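Local coordinates for putative NAD dependent dehydrogenase (Micromonospora echinospora, PDB 6NOR), which binds NAD and probably acts as an oxidoreductase of the GFO/IDH/MocA family in the biosynthesis of gentamicin, at residues A[291-296]-A[301-306]; A[201-206]-A[237-242]. One frame throughout, in Å; residues are numbered along the deposited sequence.

Contact 1. Residues A[291-296]-A[301-306]; sequences GAVWEP and LRPEWE
The side chain of E304 lies over one face of the W294 indole. Its CG sits 4.0 Å from the centroid of the six-membered ring of W294 and 20° off the ring normal, which meets the geometry of a CH-pi contact. A chi1 of 50° places CG of E304 over the ring, between its own backbone N and carbonyl carbon, and a bend at chi2 then turns the carboxylate so that OE2 also lies over the indole. The two side chains cross at about a right angle, while their planes are inclined by 32°, with OE2 of E304 4.1 Å above the ring plane of W294. A water completes the link on this face: it accepts from the backbone N of W294 at 3.0 Å and donates to OE2 of E304 at 3.1 Å, which ties the carboxylate to the main chain beside the ring it covers. W307 meets the same indole edge-to-face.

Both segments belong to the irregular excursion between strand 282-286 and helix 307-310, which doubles back on itself: the end-to-end directions of 293-296 and 301-304 are well over a right angle apart. E306 holds the N-cap position of that helix. Nearer the turn, V293 makes apolar contacts with L301 and P303, dividing its two methyls: CG1 reaches CD1 of L301 at 4.3 Å and CG2 reaches CB of P303 at 4.3 Å. The other methyl of L301, CD2, lies near the carbonyl O of P296, a residue whose preceding peptide bond is cis and whose position is uncertain because it is poorly ordered. The excursion is also gripped from outside the chain, for R153 of the second subunit bonds to the carbonyls of both A292 and E304, and R302 pairs with E283 of the third subunit.

Contact 2. Residues A[201-206]-A[237-242]; sequences HAVELC and VLIEFA
C206, I239, V203 and F241 form the whole of the close contact between segments 201-206 and 237-242, and C206 and I239 bury the most surface, 41 and 39 Å². C206 points at the strand and meets F241 through its CB, which lies 4.4 Å from CZ of F241. The approach is to the ring's edge, roughly level with the ring, not over a face. One face of the same ring is instead taken by I239, whose CG2 stands 3.8 Å above the plane, nearer the ring's margin than its middle; two residues apart along the strand, I239 and F241 point the same way and pack on each other as well as on the helix.

I239 extends its longer branch to the helix: CD1 lies anti to CA (chi2 174°) and comes within 4.5 Å of CG2 of V203. V203 and C206 are three residues apart, nearly one helical turn, which lets both meet the strand, the C206 CB pointing at it and V203 getting there through CG2. The hydrogen bonds L205 N to H201 O and C206 N to A202 O, both 2.9 Å, are the i to i+4 bonds of an alpha helix.

This is a helix packed on the mixed sheet of the C-terminal domain of the GFO/IDH/MocA family. C249 of the adjacent strand 246-252 touches V203, C206 and I239, while V170 and V172 of strand 167-175 carry the helix further across the sheet.

All four residues are buried, and their closest approaches join carbon to carbon, so the two segments are held to each other by dispersion and the exclusion of water, without polar pairing between them.

Overall arrangement
The two contacts are separate in space, with centres about 30 Å apart and nearest atoms about 13 Å apart, and they follow each other in series along the chain. Contact 2 belongs to the interior of the C-terminal domain, its centre about 15 Å from that of the chain, whereas the centre of contact 1, in a peripheral loop that meets neighbouring subunits, is about 22 Å from it. The side chain of W294 is about 11 Å from NAD, that of V203 about 13 Å. The nearer tie runs through helix 199-209, whose H201 touches NAD, while the side chain of W294 is about 7 Å from that of F34 and about 8 Å from that of Y313, both of which bind NAD.

Contact 1. Residues A[291-296]-A[301-306]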
ATOM      1  N   GLY A 291      22.236   7.414  -5.479  1.00 34.68           N
ATOM      2  CA  GLY A 291      23.179   8.247  -4.760  1.00 41.84           C
ATOM      3  C   GLY A 291      22.566   9.122  -3.676  1.00 45.02           C
ATOM      4  O   GLY A 291      23.123   9.258  -2.588  1.00 49.45           O
ATOM      5  N   ALA A 292      21.412   9.716  -3.958  1.00 39.63           N
ATOM      6  CA  ALA A 292      20.859  10.698  -3.040  1.00 35.62           C
ATOM      7  C   ALA A 292      19.930  10.085  -2.010  1.00 35.16           C
ATOM      8  O   ALA A 292      19.080  10.774  -1.469  1.00 33.38           O
ATOM      9  CB  ALA A 292      20.129  11.792  -3.808  1.00 29.39           C
ATOM     10  N   VAL A 293      20.080   8.797  -1.727  1.00 36.39           N
ATOM     11  CA  VAL A 293      19.185   8.179  -0.758  1.00 34.95           C
ATOM     12  C   VAL A 293      19.940   7.540   0.408  1.00 42.05           C
ATOM     13  O   VAL A 293      20.983   6.924   0.223  1.00 46.90           O
ATOM     14  CB  VAL A 293      18.269   7.142  -1.444  1.00 29.03           C
ATOM     15  CG1 VAL A 293      17.462   6.344  -0.424  1.00 27.44           C
ATOM     16  CG2 VAL A 293      17.323   7.838  -2.394  1.00 27.79           C
ATOM     17  N   TRP A 294      19.408   7.756   1.611  1.00 45.27           N
ATOM     18  CA  TRP A 294      19.837   7.087   2.834  1.00 52.00           C
ATOM     19  C   TRP A 294      19.991   5.584   2.655  1.00 56.77           C
ATOM     20  O   TRP A 294      19.066   4.916   2.202  1.00 60.42           O
ATOM     21  CB  TRP A 294      18.822   7.335   3.950  1.00 49.92           C
ATOM     22  CG  TRP A 294      18.791   8.731   4.501  1.00 48.83           C
ATOM     23  CD1 TRP A 294      19.723   9.717   4.321  1.00 45.52           C
ATOM     24  CD2 TRP A 294      17.768   9.290   5.333  1.00 47.44           C
ATOM     25  NE1 TRP A 294      19.340  10.854   4.993  1.00 46.67           N
ATOM     26  CE2 TRP A 294      18.143  10.619   5.620  1.00 46.52           C
ATOM     27  CE3 TRP A 294      16.567   8.794   5.863  1.00 48.55           C
ATOM     28  CZ2 TRP A 294      17.365  11.458   6.412  1.00 45.51           C
ATOM     29  CZ3 TRP A 294      15.791   9.633   6.649  1.00 47.26           C
ATOM     30  CH2 TRP A 294      16.198  10.947   6.921  1.00 46.47           C
ATOM     31  N   GLU A 295      21.145   5.049   3.026  1.00 63.47           N
ATOM     32  CA  GLU A 295      21.348   3.610   2.954  1.00 68.39           C
ATOM     33  C   GLU A 295      20.443   2.931   3.977  1.00 68.11           C
ATOM     34  O   GLU A 295      20.266   3.451   5.073  1.00 69.06           O
ATOM     35  CB  GLU A 295      22.815   3.275   3.186  1.00 72.43           C
ATOM     36  CG  GLU A 295      23.742   4.236   2.454  1.00 77.21           C
ATOM     37  CD  GLU A 295      25.066   3.612   2.063  1.00 81.62           C
ATOM     38  OE1 GLU A 295      25.982   3.581   2.912  1.00 84.42           O
ATOM     39  OE2 GLU A 295      25.198   3.159   0.904  1.00 83.21           O
ATOM     40  N   PRO A 296      19.838   1.782   3.620  1.00 67.64           N
ATOM     41  CA  PRO A 296      20.006   1.013   2.380  1.00 66.07           C
ATOM     42  C   PRO A 296      19.384   1.693   1.157  1.00 56.71           C
ATOM     43  O   PRO A 296      18.222   2.088   1.193  1.00 54.72           O
ATOM     44  CB  PRO A 296      19.287  -0.302   2.694  1.00 70.21           C
ATOM     45  CG  PRO A 296      18.200   0.098   3.654  1.00 69.48           C
ATOM     46  CD  PRO A 296      18.795   1.204   4.488  1.00 69.40           C
ATOM     47  N   LEU A 301      13.057   0.796  -2.654  1.00 17.94           N
ATOM     48  CA  LEU A 301      13.138   1.813  -1.610  1.00 17.87           C
ATOM     49  C   LEU A 301      11.834   2.562  -1.477  1.00 25.92           C
ATOM     50  O   LEU A 301      11.034   2.591  -2.413  1.00 24.84           O
ATOM     51  CB  LEU A 301      14.243   2.812  -1.914  1.00 18.67           C
ATOM     52  CG  LEU A 301      15.476   2.202  -2.553  1.00 25.56           C
ATOM     53  CD1 LEU A 301      16.329   3.285  -3.152  1.00 23.63           C
ATOM     54  CD2 LEU A 301      16.218   1.439  -1.474  1.00 26.70           C
ATOM     55  N   ARG A 302      11.625   3.159  -0.310  1.00 17.79           N
ATOM     56  CA  ARG A 302      10.594   4.166  -0.149  1.00 17.73           C
ATOM     57  C   ARG A 302      11.227   5.468   0.344  1.00 20.27           C
ATOM     58  O   ARG A 302      11.160   5.775   1.520  1.00 22.44           O
ATOM     59  CB  ARG A 302       9.509   3.700   0.820  1.00 17.77           C
ATOM     60  CG  ARG A 302       8.621   2.586   0.310  1.00 20.47           C
ATOM     61  CD  ARG A 302       7.583   2.212   1.353  1.00 29.63           C
ATOM     62  NE  ARG A 302       7.562   0.780   1.651  1.00 40.34           N
ATOM     63  CZ  ARG A 302       8.490   0.141   2.365  1.00 44.24           C
ATOM     64  NH1 ARG A 302       8.374  -1.160   2.584  1.00 40.23           N
ATOM     65  NH2 ARG A 302       9.541   0.799   2.855  1.00 49.21           N
ATOM     66  N   PRO A 303      11.848   6.237  -0.566  1.00 19.13           N
ATOM     67  CA  PRO A 303      12.642   7.423  -0.209  1.00 17.53           C
ATOM     68  C   PRO A 303      11.848   8.500   0.507  1.00 17.83           C
ATOM     69  O   PRO A 303      10.679   8.702   0.213  1.00 21.18           O
ATOM     70  CB  PRO A 303      13.120   7.954  -1.562  1.00 17.50           C
ATOM     71  CG  PRO A 303      12.948   6.792  -2.509  1.00 18.89           C
ATOM     72  CD  PRO A 303      11.738   6.075  -2.021  1.00 17.60           C
ATOM     73  N   GLU A 304      12.489   9.193   1.441  1.00 17.46           N
ATOM     74  CA  GLU A 304      11.849  10.296   2.113  1.00 17.42           C
ATOM     75  C   GLU A 304      11.955  11.538   1.254  1.00 19.89           C
ATOM     76  O   GLU A 304      12.842  11.643   0.398  1.00 17.36           O
ATOM     77  CB  GLU A 304      12.484  10.542   3.490  1.00 28.33           C
ATOM     78  CG  GLU A 304      14.016  10.637   3.489  1.00 34.37           C
ATOM     79  CD  GLU A 304      14.567  11.979   2.982  1.00 38.09           C
ATOM     80  OE1 GLU A 304      13.832  12.993   3.017  1.00 38.11           O
ATOM     81  OE2 GLU A 304      15.738  12.015   2.538  1.00 44.05           O
ATOM     82  N   TRP A 305      11.036  12.467   1.477  1.00 17.34           N
ATOM     83  CA  TRP A 305      11.194  13.846   1.013  1.00 22.58           C
ATOM     84  C   TRP A 305      10.992  14.764   2.214  1.00 17.28           C
ATOM     85  O   TRP A 305      10.237  14.434   3.114  1.00 17.30           O
ATOM     86  CB  TRP A 305      10.210  14.183  -0.122  1.00 17.27           C
ATOM     87  CG  TRP A 305       8.773  13.905   0.212  1.00 17.28           C
ATOM     88  CD1 TRP A 305       8.132  12.699   0.128  1.00 17.32           C
ATOM     89  CD2 TRP A 305       7.784  14.853   0.641  1.00 17.26           C
ATOM     90  NE1 TRP A 305       6.815  12.836   0.514  1.00 17.33           N
ATOM     91  CE2 TRP A 305       6.583  14.148   0.834  1.00 17.29           C
ATOM     92  CE3 TRP A 305       7.811  16.231   0.894  1.00 17.23           C
ATOM     93  CZ2 TRP A 305       5.416  14.769   1.268  1.00 18.43           C
ATOM     94  CZ3 TRP A 305       6.658  16.848   1.338  1.00 17.23           C
ATOM     95  CH2 TRP A 305       5.477  16.117   1.519  1.00 17.25           C
ATOM     96  N   GLU A 306      11.685  15.901   2.218  1.00 17.26           N
ATOM     97  CA  GLU A 306      11.642  16.892   3.290  1.00 17.26           C
ATOM     98  C   GLU A 306      11.602  16.290   4.691  1.00 17.28           C
ATOM     99  O   GLU A 306      10.698  16.579   5.473  1.00 17.28           O
ATOM    100  CB  GLU A 306      10.444  17.826   3.092  1.00 17.23           C
ATOM    101  CG  GLU A 306      10.632  18.834   1.974  1.00 21.11           C
ATOM    102  CD  GLU A 306       9.565  19.927   1.933  1.00 27.04           C
ATOM    103  OE1 GLU A 306       8.460  19.745   2.485  1.00 25.71           O
ATOM    104  OE2 GLU A 306       9.835  20.985   1.328  1.00 36.18           O
TER
HETATM  105  O   HOH W   1      16.756   9.240   1.659  1.00 32.58           O

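Contact 2. Residues A[201-206]-A[237-242]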
ATOM      1  N   HIS A 201       8.987   9.477  22.439  1.00 17.67           N
ATOM      2  CA  HIS A 201       8.079   9.891  21.382  1.00 17.63           C
ATOM      3  C   HIS A 201       6.813   9.099  21.338  1.00 17.65           C
ATOM      4  O   HIS A 201       5.740   9.640  21.116  1.00 25.02           O
ATOM      5  CB  HIS A 201       8.749   9.762  20.040  1.00 17.62           C
ATOM      6  CG  HIS A 201       9.880  10.701  19.851  1.00 17.60           C
ATOM      7  ND1 HIS A 201       9.712  12.064  19.879  1.00 17.57           N
ATOM      8  CD2 HIS A 201      11.192  10.486  19.615  1.00 17.62           C
ATOM      9  CE1 HIS A 201      10.869  12.651  19.660  1.00 17.56           C
ATOM     10  NE2 HIS A 201      11.784  11.714  19.500  1.00 23.26           N
ATOM     11  N   ALA A 202       6.943   7.801  21.516  1.00 17.70           N
ATOM     12  CA  ALA A 202       5.793   6.948  21.400  1.00 18.74           C
ATOM     13  C   ALA A 202       4.789   7.331  22.491  1.00 17.72           C
ATOM     14  O   ALA A 202       3.599   7.459  22.230  1.00 17.87           O
ATOM     15  CB  ALA A 202       6.192   5.482  21.492  1.00 17.80           C
ATOM     16  N   VAL A 203       5.283   7.562  23.703  1.00 19.48           N
ATOM     17  CA  VAL A 203       4.388   7.891  24.811  1.00 17.86           C
ATOM     18  C   VAL A 203       3.764   9.269  24.612  1.00 17.66           C
ATOM     19  O   VAL A 203       2.585   9.444  24.843  1.00 24.05           O
ATOM     20  CB  VAL A 203       5.107   7.824  26.157  1.00 17.74           C
ATOM     21  CG1 VAL A 203       4.219   8.375  27.241  1.00 17.72           C
ATOM     22  CG2 VAL A 203       5.472   6.375  26.476  1.00 18.26           C
ATOM     23  N   GLU A 204       4.533  10.236  24.138  1.00 17.63           N
ATOM     24  CA  GLU A 204       3.969  11.553  23.899  1.00 18.65           C
ATOM     25  C   GLU A 204       2.874  11.485  22.813  1.00 19.99           C
ATOM     26  O   GLU A 204       1.794  12.055  22.984  1.00 19.00           O
ATOM     27  CB  GLU A 204       5.068  12.558  23.512  1.00 17.56           C
ATOM     28  CG  GLU A 204       4.609  14.018  23.506  1.00 29.57           C
ATOM     29  CD  GLU A 204       5.762  15.040  23.416  1.00 34.55           C
ATOM     30  OE1 GLU A 204       6.899  14.648  23.082  1.00 34.55           O
ATOM     31  OE2 GLU A 204       5.523  16.245  23.676  1.00 35.09           O
ATOM     32  N   LEU A 205       3.148  10.767  21.722  1.00 17.58           N
ATOM     33  CA  LEU A 205       2.179  10.599  20.635  1.00 17.57           C
ATOM     34  C   LEU A 205       0.911   9.911  21.096  1.00 17.60           C
ATOM     35  O   LEU A 205      -0.168  10.366  20.765  1.00 19.55           O
ATOM     36  CB  LEU A 205       2.784   9.813  19.484  1.00 17.59           C
ATOM     37  CG  LEU A 205       3.798  10.628  18.691  1.00 24.23           C
ATOM     38  CD1 LEU A 205       4.667   9.735  17.802  1.00 17.58           C
ATOM     39  CD2 LEU A 205       3.074  11.703  17.877  1.00 17.51           C
ATOM     40  N   CYS A 206       1.041   8.831  21.868  1.00 17.65           N
ATOM     41  CA  CYS A 206      -0.128   8.138  22.426  1.00 17.68           C
ATOM     42  C   CYS A 206      -1.051   9.056  23.223  1.00 19.92           C
ATOM     43  O   CYS A 206      -2.244   9.121  22.944  1.00 25.90           O
ATOM     44  CB  CYS A 206       0.286   6.990  23.345  1.00 24.05           C
ATOM     45  SG  CYS A 206       0.572   5.414  22.581  1.00 43.43           S
ATOM     46  N   VAL A 237       5.297  -1.158  25.991  1.00 20.68           N
ATOM     47  CA  VAL A 237       4.568  -0.614  27.110  1.00 18.20           C
ATOM     48  C   VAL A 237       3.071  -0.746  26.875  1.00 21.67           C
ATOM     49  O   VAL A 237       2.562  -0.312  25.857  1.00 21.92           O
ATOM     50  CB  VAL A 237       4.900   0.869  27.325  1.00 20.91           C
ATOM     51  CG1 VAL A 237       4.219   1.408  28.589  1.00 19.22           C
ATOM     52  CG2 VAL A 237       6.408   1.076  27.380  1.00 18.51           C
ATOM     53  N   LEU A 238       2.368  -1.338  27.828  1.00 20.88           N
ATOM     54  CA  LEU A 238       0.919  -1.285  27.832  1.00 19.95           C
ATOM     55  C   LEU A 238       0.477  -0.191  28.791  1.00 22.56           C
ATOM     56  O   LEU A 238       0.721  -0.275  29.990  1.00 24.83           O
ATOM     57  CB  LEU A 238       0.316  -2.638  28.222  1.00 21.34           C
ATOM     58  CG  LEU A 238       0.810  -3.812  27.361  1.00 22.20           C
ATOM     59  CD1 LEU A 238       0.120  -5.105  27.746  1.00 22.26           C
ATOM     60  CD2 LEU A 238       0.633  -3.507  25.876  1.00 24.07           C
ATOM     61  N   ILE A 239      -0.155   0.844  28.248  1.00 20.35           N
ATOM     62  CA  ILE A 239      -0.656   1.950  29.043  1.00 20.47           C
ATOM     63  C   ILE A 239      -2.159   1.864  29.256  1.00 25.57           C
ATOM     64  O   ILE A 239      -2.919   1.720  28.306  1.00 24.30           O
ATOM     65  CB  ILE A 239      -0.357   3.294  28.375  1.00 22.23           C
ATOM     66  CG1 ILE A 239       1.126   3.428  28.072  1.00 22.98           C
ATOM     67  CG2 ILE A 239      -0.791   4.456  29.250  1.00 17.91           C
ATOM     68  CD1 ILE A 239       1.420   4.680  27.273  1.00 27.34           C
ATOM     69  N   GLU A 240      -2.590   1.974  30.505  1.00 27.50           N
ATOM     70  CA  GLU A 240      -4.013   2.054  30.785  1.00 26.83           C
ATOM     71  C   GLU A 240      -4.384   3.503  31.077  1.00 24.29           C
ATOM     72  O   GLU A 240      -4.020   4.044  32.107  1.00 25.84           O
ATOM     73  CB  GLU A 240      -4.379   1.142  31.950  1.00 37.57           C
ATOM     74  CG  GLU A 240      -5.801   1.274  32.454  1.00 53.74           C
ATOM     75  CD  GLU A 240      -6.090   0.328  33.618  1.00 68.37           C
ATOM     76  OE1 GLU A 240      -6.806   0.736  34.561  1.00 70.54           O
ATOM     77  OE2 GLU A 240      -5.593  -0.822  33.591  1.00 73.33           O
ATOM     78  N   PHE A 241      -5.111   4.133  30.167  1.00 21.83           N
ATOM     79  CA  PHE A 241      -5.610   5.473  30.417  1.00 23.22           C
ATOM     80  C   PHE A 241      -6.837   5.491  31.326  1.00 25.57           C
ATOM     81  O   PHE A 241      -7.507   4.487  31.504  1.00 27.62           O
ATOM     82  CB  PHE A 241      -5.910   6.170  29.094  1.00 22.89           C
ATOM     83  CG  PHE A 241      -4.685   6.423  28.275  1.00 23.33           C
ATOM     84  CD1 PHE A 241      -3.873   7.508  28.554  1.00 17.77           C
ATOM     85  CD2 PHE A 241      -4.319   5.556  27.251  1.00 19.99           C
ATOM     86  CE1 PHE A 241      -2.716   7.743  27.814  1.00 19.50           C
ATOM     87  CE2 PHE A 241      -3.173   5.786  26.513  1.00 20.49           C
ATOM     88  CZ  PHE A 241      -2.366   6.888  26.795  1.00 17.78           C
ATOM     89  N   ALA A 242      -7.119   6.658  31.889  1.00 30.74           N
ATOM     90  CA  ALA A 242      -8.166   6.835  32.889  1.00 32.59           C
ATOM     91  C   ALA A 242      -9.575   6.516  32.382  1.00 35.70           C
ATOM     92  O   ALA A 242     -10.383   5.972  33.109  1.00 37.54           O
ATOM     93  CB  ALA A 242      -8.118   8.259  33.423  1.00 32.04           C
TER